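PDB 1HJS: beta-1,4-galactanase from Thielavia heterothallica, which hydrolyses the beta-1,4-galactosidic linkages of type I arabinogalactans as a family 53 glycoside hydrolase of clan GH-A. Local coordinates for residues Ser224-Ser229 / Thr278-Ile283; Ile241-Thr246 / Asn282-Val287. One frame throughout, in Å; residues are numbered along the deposited sequence.

Contact 1 (Ser224-Ser229 / Thr278-Ile283); sequences SALKSS and TNVANI
Ile-283 reaches from helix 270-285 onto the flank of helix 223-237, where its branch methyl CG2 lies 3.8 Å from CA of Lys-227 and 4.0 Å from CB of the same residue. The methyl therefore rests on the root of the lysine, against backbone as much as side chain. With chi1 at -71°, Ile-283 places CG2 opposite its own backbone N and turns CG1 away from its carbonyl carbon, so that the short branch, not the ethyl arm, makes this touch. The same CG2 is 4.2 Å from CD2 of Leu-226, the two side chains meeting at a slant, and that CD2 also lies 4.2 Å from CG1 of Val-280. One leucine methyl is thus shared between two residues one helical turn apart. Leu-226 and Val-280 are buried, and Leu-223, preceding the segment, also touches both Val-280 and Ile-283.

The other side is more open. Lys-227 is partly exposed, and its chain bends at chi2 (58°) before running on extended; its ammonium finds its partners beyond the two segments, in a salt bridge to Asp-231 and a probable hydrogen bond to Ser-286. The axes of 224-229 and 278-283 run at 21° to each other and come within 10.4 Å, and together the segments bury only 186 Å². With carbon atoms making every close touch and the distances all at or above 3.8 Å, the contact between these segments rests on apolar packing, and the lysine charge is met by Asp-231 and Ser-286.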
ATOM      1  N   SER A 224      16.041  -1.332  13.030  1.00 15.28           N
ATOM      2  CA  SER A 224      17.398  -1.581  12.561  1.00 15.56           C
ATOM      3  C   SER A 224      17.372  -2.491  11.332  1.00 14.64           C
ATOM      4  O   SER A 224      18.077  -2.242  10.355  1.00 13.85           O
ATOM      5  CB  SER A 224      18.242  -2.224  13.670  1.00 16.33           C
ATOM      6  OG  SER A 224      17.697  -3.467  14.062  1.00 18.97           O
ATOM      7  N   ALA A 225      16.553  -3.538  11.378  1.00 13.61           N
ATOM      8  CA  ALA A 225      16.450  -4.466  10.257  1.00 13.61           C
ATOM      9  C   ALA A 225      15.835  -3.779   9.039  1.00 13.42           C
ATOM     10  O   ALA A 225      16.201  -4.075   7.903  1.00 13.31           O
ATOM     11  CB  ALA A 225      15.616  -5.682  10.649  1.00 12.84           C
ATOM     12  N   LEU A 226      14.889  -2.874   9.274  1.00 13.46           N
ATOM     13  CA  LEU A 226      14.255  -2.151   8.173  1.00 12.68           C
ATOM     14  C   LEU A 226      15.303  -1.273   7.498  1.00 12.98           C
ATOM     15  O   LEU A 226      15.432  -1.269   6.274  1.00 12.85           O
ATOM     16  CB  LEU A 226      13.108  -1.274   8.691  1.00 13.33           C
ATOM     17  CG  LEU A 226      12.402  -0.435   7.620  1.00 13.04           C
ATOM     18  CD1 LEU A 226      11.751  -1.349   6.596  1.00 12.87           C
ATOM     19  CD2 LEU A 226      11.357   0.459   8.275  1.00 13.58           C
ATOM     20  N   LYS A 227      16.053  -0.528   8.307  1.00 12.73           N
ATOM     21  CA  LYS A 227      17.088   0.349   7.777  1.00 13.12           C
ATOM     22  C   LYS A 227      18.087  -0.433   6.931  1.00 13.26           C
ATOM     23  O   LYS A 227      18.395  -0.043   5.802  1.00 13.17           O
ATOM     24  CB  LYS A 227      17.823   1.055   8.923  1.00 12.88           C
ATOM     25  CG  LYS A 227      19.113   1.759   8.511  1.00 13.72           C
ATOM     26  CD  LYS A 227      18.885   2.816   7.433  1.00 13.51           C
ATOM     27  CE  LYS A 227      20.166   3.599   7.163  1.00 13.94           C
ATOM     28  NZ  LYS A 227      20.020   4.585   6.054  1.00 13.00           N
ATOM     29  N   SER A 228      18.580  -1.541   7.475  1.00 12.87           N
ATOM     30  CA  SER A 228      19.554  -2.364   6.762  1.00 13.75           C
ATOM     31  C   SER A 228      18.983  -2.937   5.466  1.00 13.61           C
ATOM     32  O   SER A 228      19.640  -2.909   4.424  1.00 13.14           O
ATOM     33  CB  SER A 228      20.033  -3.504   7.665  1.00 14.22           C
ATOM     34  OG  SER A 228      21.024  -4.275   7.012  1.00 15.48           O
ATOM     35  N   SER A 229      17.762  -3.458   5.534  1.00 13.14           N
ATOM     36  CA  SER A 229      17.118  -4.038   4.356  1.00 13.23           C
ATOM     37  C   SER A 229      16.908  -2.993   3.260  1.00 13.29           C
ATOM     38  O   SER A 229      17.284  -3.208   2.112  1.00 13.71           O
ATOM     39  CB  SER A 229      15.773  -4.660   4.743  1.00 13.11           C
ATOM     40  OG  SER A 229      15.150  -5.273   3.630  1.00 13.82           O
ATOM     41  N   THR A 278       6.977   8.834  12.820  1.00 11.94           N
ATOM     42  CA  THR A 278       8.060   9.767  12.524  1.00 12.28           C
ATOM     43  C   THR A 278       9.385   9.013  12.373  1.00 12.17           C
ATOM     44  O   THR A 278      10.195   9.330  11.497  1.00 11.74           O
ATOM     45  CB  THR A 278       8.186  10.834  13.636  1.00 13.26           C
ATOM     46  OG1 THR A 278       6.953  11.570  13.735  1.00 13.45           O
ATOM     47  CG2 THR A 278       9.315  11.802  13.323  1.00 13.57           C
ATOM     48  N   ASN A 279       9.601   8.012  13.220  1.00 11.44           N
ATOM     49  CA  ASN A 279      10.828   7.228  13.147  1.00 12.13           C
ATOM     50  C   ASN A 279      10.900   6.416  11.860  1.00 11.91           C
ATOM     51  O   ASN A 279      11.938   6.382  11.200  1.00 12.02           O
ATOM     52  CB  ASN A 279      10.950   6.306  14.364  1.00 12.40           C
ATOM     53  CG  ASN A 279      11.330   7.062  15.624  1.00 13.89           C
ATOM     54  OD1 ASN A 279      11.598   8.266  15.584  1.00 14.29           O
ATOM     55  ND2 ASN A 279      11.366   6.358  16.750  1.00 14.72           N
ATOM     56  N   VAL A 280       9.802   5.759  11.494  1.00 11.88           N
ATOM     57  CA  VAL A 280       9.802   4.972  10.259  1.00 11.42           C
ATOM     58  C   VAL A 280      10.000   5.911   9.071  1.00 11.45           C
ATOM     59  O   VAL A 280      10.719   5.589   8.126  1.00 10.87           O
ATOM     60  CB  VAL A 280       8.477   4.191  10.074  1.00 11.64           C
ATOM     61  CG1 VAL A 280       8.468   3.497   8.713  1.00 11.23           C
ATOM     62  CG2 VAL A 280       8.315   3.169  11.193  1.00 11.36           C
ATOM     63  N   ALA A 281       9.370   7.080   9.130  1.00 11.47           N
ATOM     64  CA  ALA A 281       9.490   8.058   8.053  1.00 12.14           C
ATOM     65  C   ALA A 281      10.943   8.468   7.879  1.00 12.36           C
ATOM     66  O   ALA A 281      11.458   8.529   6.760  1.00 11.19           O
ATOM     67  CB  ALA A 281       8.634   9.289   8.355  1.00 12.25           C
ATOM     68  N   ASN A 282      11.608   8.745   8.994  1.00 12.57           N
ATOM     69  CA  ASN A 282      12.994   9.162   8.929  1.00 13.42           C
ATOM     70  C   ASN A 282      13.937   8.041   8.541  1.00 13.02           C
ATOM     71  O   ASN A 282      15.012   8.298   8.013  1.00 13.48           O
ATOM     72  CB  ASN A 282      13.404   9.822  10.242  1.00 14.69           C
ATOM     73  CG  ASN A 282      12.841  11.228  10.366  1.00 17.09           C
ATOM     74  OD1 ASN A 282      13.019  12.049   9.469  1.00 19.22           O
ATOM     75  ND2 ASN A 282      12.161  11.512  11.467  1.00 17.79           N
ATOM     76  N   ILE A 283      13.535   6.801   8.795  1.00 13.29           N
ATOM     77  CA  ILE A 283      14.367   5.672   8.395  1.00 13.17           C
ATOM     78  C   ILE A 283      14.335   5.654   6.870  1.00 13.52           C
ATOM     79  O   ILE A 283      15.371   5.564   6.216  1.00 13.79           O
ATOM     80  CB  ILE A 283      13.830   4.348   8.945  1.00 13.77           C
ATOM     81  CG1 ILE A 283      14.049   4.307  10.461  1.00 13.79           C
ATOM     82  CG2 ILE A 283      14.547   3.167   8.276  1.00 13.36           C
ATOM     83  CD1 ILE A 283      13.361   3.151  11.138  1.00 15.25           C
TER

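Contact 2 (Ile241-Thr246 / Asn282-Val287); sequences IAVVET and NIVSSV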
ATOM      1  N   ILE A 241      12.205   4.025  -3.096  1.00 13.50           N
ATOM      2  CA  ILE A 241      11.700   3.123  -2.071  1.00 12.89           C
ATOM      3  C   ILE A 241      10.659   3.747  -1.150  1.00 12.78           C
ATOM      4  O   ILE A 241      10.727   4.932  -0.826  1.00 12.71           O
ATOM      5  CB  ILE A 241      12.881   2.602  -1.231  1.00 13.23           C
ATOM      6  CG1 ILE A 241      13.757   1.702  -2.105  1.00 14.02           C
ATOM      7  CG2 ILE A 241      12.385   1.885   0.016  1.00 12.64           C
ATOM      8  CD1 ILE A 241      15.119   1.433  -1.521  1.00 15.32           C
ATOM      9  N   ALA A 242       9.695   2.936  -0.728  1.00 12.43           N
ATOM     10  CA  ALA A 242       8.656   3.423   0.168  1.00 11.97           C
ATOM     11  C   ALA A 242       8.056   2.339   1.047  1.00 11.53           C
ATOM     12  O   ALA A 242       7.961   1.171   0.656  1.00 11.34           O
ATOM     13  CB  ALA A 242       7.541   4.091  -0.637  1.00 12.44           C
ATOM     14  N   VAL A 243       7.667   2.737   2.253  1.00 10.93           N
ATOM     15  CA  VAL A 243       6.992   1.837   3.171  1.00 10.17           C
ATOM     16  C   VAL A 243       5.553   2.183   2.813  1.00  9.69           C
ATOM     17  O   VAL A 243       5.087   3.285   3.101  1.00  9.26           O
ATOM     18  CB  VAL A 243       7.276   2.200   4.642  1.00  9.49           C
ATOM     19  CG1 VAL A 243       6.331   1.429   5.560  1.00  9.19           C
ATOM     20  CG2 VAL A 243       8.729   1.859   4.987  1.00  9.52           C
ATOM     21  N   VAL A 244       4.866   1.254   2.162  1.00  9.55           N
ATOM     22  CA  VAL A 244       3.504   1.503   1.709  1.00  9.69           C
ATOM     23  C   VAL A 244       2.390   1.049   2.642  1.00  9.90           C
ATOM     24  O   VAL A 244       1.214   1.281   2.368  1.00  9.90           O
ATOM     25  CB  VAL A 244       3.300   0.898   0.303  1.00  8.93           C
ATOM     26  CG1 VAL A 244       4.328   1.485  -0.644  1.00  9.10           C
ATOM     27  CG2 VAL A 244       3.448  -0.617   0.343  1.00  9.16           C
ATOM     28  N   GLU A 245       2.765   0.409   3.743  1.00  9.90           N
ATOM     29  CA  GLU A 245       1.804  -0.042   4.746  1.00 10.81           C
ATOM     30  C   GLU A 245       2.501  -0.112   6.096  1.00 10.98           C
ATOM     31  O   GLU A 245       3.585  -0.680   6.204  1.00 10.92           O
ATOM     32  CB  GLU A 245       1.244  -1.429   4.408  1.00 11.64           C
ATOM     33  CG  GLU A 245       0.083  -1.431   3.419  1.00 13.09           C
ATOM     34  CD  GLU A 245      -0.599  -2.784   3.319  1.00 14.00           C
ATOM     35  OE1 GLU A 245      -0.686  -3.487   4.355  1.00 13.90           O
ATOM     36  OE2 GLU A 245      -1.065  -3.141   2.216  1.00 14.29           O
ATOM     37  N   THR A 246       1.890   0.485   7.112  1.00 11.24           N
ATOM     38  CA  THR A 246       2.430   0.446   8.467  1.00 11.01           C
ATOM     39  C   THR A 246       1.334   0.865   9.446  1.00 11.35           C
ATOM     40  O   THR A 246       0.372   1.546   9.068  1.00 11.17           O
ATOM     41  CB  THR A 246       3.677   1.359   8.627  1.00 11.03           C
ATOM     42  OG1 THR A 246       4.350   1.040   9.855  1.00  9.75           O
ATOM     43  CG2 THR A 246       3.276   2.830   8.647  1.00 10.39           C
ATOM     44  N   ASN A 282      11.608   8.745   8.994  1.00 12.57           N
ATOM     45  CA  ASN A 282      12.994   9.162   8.929  1.00 13.42           C
ATOM     46  C   ASN A 282      13.937   8.041   8.541  1.00 13.02           C
ATOM     47  O   ASN A 282      15.012   8.298   8.013  1.00 13.48           O
ATOM     48  CB  ASN A 282      13.404   9.822  10.242  1.00 14.69           C
ATOM     49  CG  ASN A 282      12.841  11.228  10.366  1.00 17.09           C
ATOM     50  OD1 ASN A 282      13.019  12.049   9.469  1.00 19.22           O
ATOM     51  ND2 ASN A 282      12.161  11.512  11.467  1.00 17.79           N
ATOM     52  N   ILE A 283      13.535   6.801   8.795  1.00 13.29           N
ATOM     53  CA  ILE A 283      14.367   5.672   8.395  1.00 13.17           C
ATOM     54  C   ILE A 283      14.335   5.654   6.870  1.00 13.52           C
ATOM     55  O   ILE A 283      15.371   5.564   6.216  1.00 13.79           O
ATOM     56  CB  ILE A 283      13.830   4.348   8.945  1.00 13.77           C
ATOM     57  CG1 ILE A 283      14.049   4.307  10.461  1.00 13.79           C
ATOM     58  CG2 ILE A 283      14.547   3.167   8.276  1.00 13.36           C
ATOM     59  CD1 ILE A 283      13.361   3.151  11.138  1.00 15.25           C
ATOM     60  N   VAL A 284      13.135   5.791   6.318  1.00 12.85           N
ATOM     61  CA  VAL A 284      12.961   5.817   4.872  1.00 12.93           C
ATOM     62  C   VAL A 284      13.754   6.970   4.259  1.00 13.03           C
ATOM     63  O   VAL A 284      14.436   6.795   3.249  1.00 13.30           O
ATOM     64  CB  VAL A 284      11.473   5.975   4.491  1.00 12.99           C
ATOM     65  CG1 VAL A 284      11.337   6.180   2.988  1.00 13.04           C
ATOM     66  CG2 VAL A 284      10.693   4.734   4.924  1.00 12.74           C
ATOM     67  N   SER A 285      13.671   8.147   4.870  1.00 12.76           N
ATOM     68  CA  SER A 285      14.383   9.310   4.351  1.00 14.19           C
ATOM     69  C   SER A 285      15.898   9.151   4.396  1.00 13.71           C
ATOM     70  O   SER A 285      16.608   9.790   3.625  1.00 13.68           O
ATOM     71  CB  SER A 285      13.981  10.574   5.119  1.00 14.46           C
ATOM     72  OG  SER A 285      12.626  10.910   4.858  1.00 18.54           O
ATOM     73  N   SER A 286      16.392   8.302   5.294  1.00 13.58           N
ATOM     74  CA  SER A 286      17.834   8.088   5.422  1.00 13.46           C
ATOM     75  C   SER A 286      18.342   7.122   4.362  1.00 13.77           C
ATOM     76  O   SER A 286      19.546   6.892   4.243  1.00 14.09           O
ATOM     77  CB  SER A 286      18.173   7.526   6.806  1.00 13.73           C
ATOM     78  OG  SER A 286      17.835   6.152   6.887  1.00 13.13           O
ATOM     79  N   VAL A 287      17.418   6.554   3.596  1.00 13.45           N
ATOM     80  CA  VAL A 287      17.764   5.605   2.548  1.00 13.12           C
ATOM     81  C   VAL A 287      17.864   6.303   1.199  1.00 13.58           C
ATOM     82  O   VAL A 287      17.101   7.223   0.909  1.00 13.08           O
ATOM     83  CB  VAL A 287      16.704   4.482   2.457  1.00 12.93           C
ATOM     84  CG1 VAL A 287      17.038   3.521   1.313  1.00 12.82           C
ATOM     85  CG2 VAL A 287      16.647   3.728   3.771  1.00 12.77           C
TER
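Val-243 and Val-284 meet methyl to methyl, CG2 against CG2, at 3.5 Å, tighter than an ordinary van der Waals contact between carbons. The two valines adopt nearly the same rotamer: chi1 is 168° in Val-243 and 173° in Val-284, which in each case leaves CG2 trans to the carbonyl carbon and close to the backbone N. That methyl is the one each residue sends across, and the side chains approach at a slant. Val-284 uses its other branch as well: CG1 lies 4.1 Å from the carbonyl O of Ile-241, so its two methyls straddle adjoining parts of the strand.

A further touch is made at Ile-241, two residues earlier on the strand. Ile-241 has CG1 directed away from its carbonyl carbon, and a nearly extended chi2 (165°) carries CD1 outward to 4.0 Å from CG1 of Val-287. These two side chains cross at roughly a right angle. Val-287 follows the helix in the chain. Ser-286 OG donates a hydrogen bond of 2.6 Å to the carbonyl O of Ile-283, and Val-287 N bonds to Val-284 O at 3.0 Å.

All four touching residues are buried. Ile-241 and Val-243, two apart on the strand, both point toward the helix, whereas Ala-242 between them points away and pairs through its backbone with Met-209 and Val-211 of the neighbouring strand. Aliphatic residues sealing the layer between a parallel barrel strand, here 240-245, and the helix that follows it, here 270-285, are typical of the (beta/alpha)8 TIM barrel.

In the fold
Contacts 1 and 2 lie with centres about 6 Å apart and share Asn-282 and Ile-283, since both draw on helix 270-285: one side of it meets helix 223-237, another the barrel strand 240-245. Val-280 of contact 1 bridges inward, its CG1 4.1 Å from CG2 of Val-243 in contact 2. Nearer the surface, the tie between the contacts is the 2.8 Å separation of Lys-227 NZ and Ser-286 OG. Strand 240-245 also carries the nucleophile Glu-245; the side chain of Val-280 is about 10 Å from that of Glu-245, and that of Val-243 about 10 Å from that of the proton donor Glu-135.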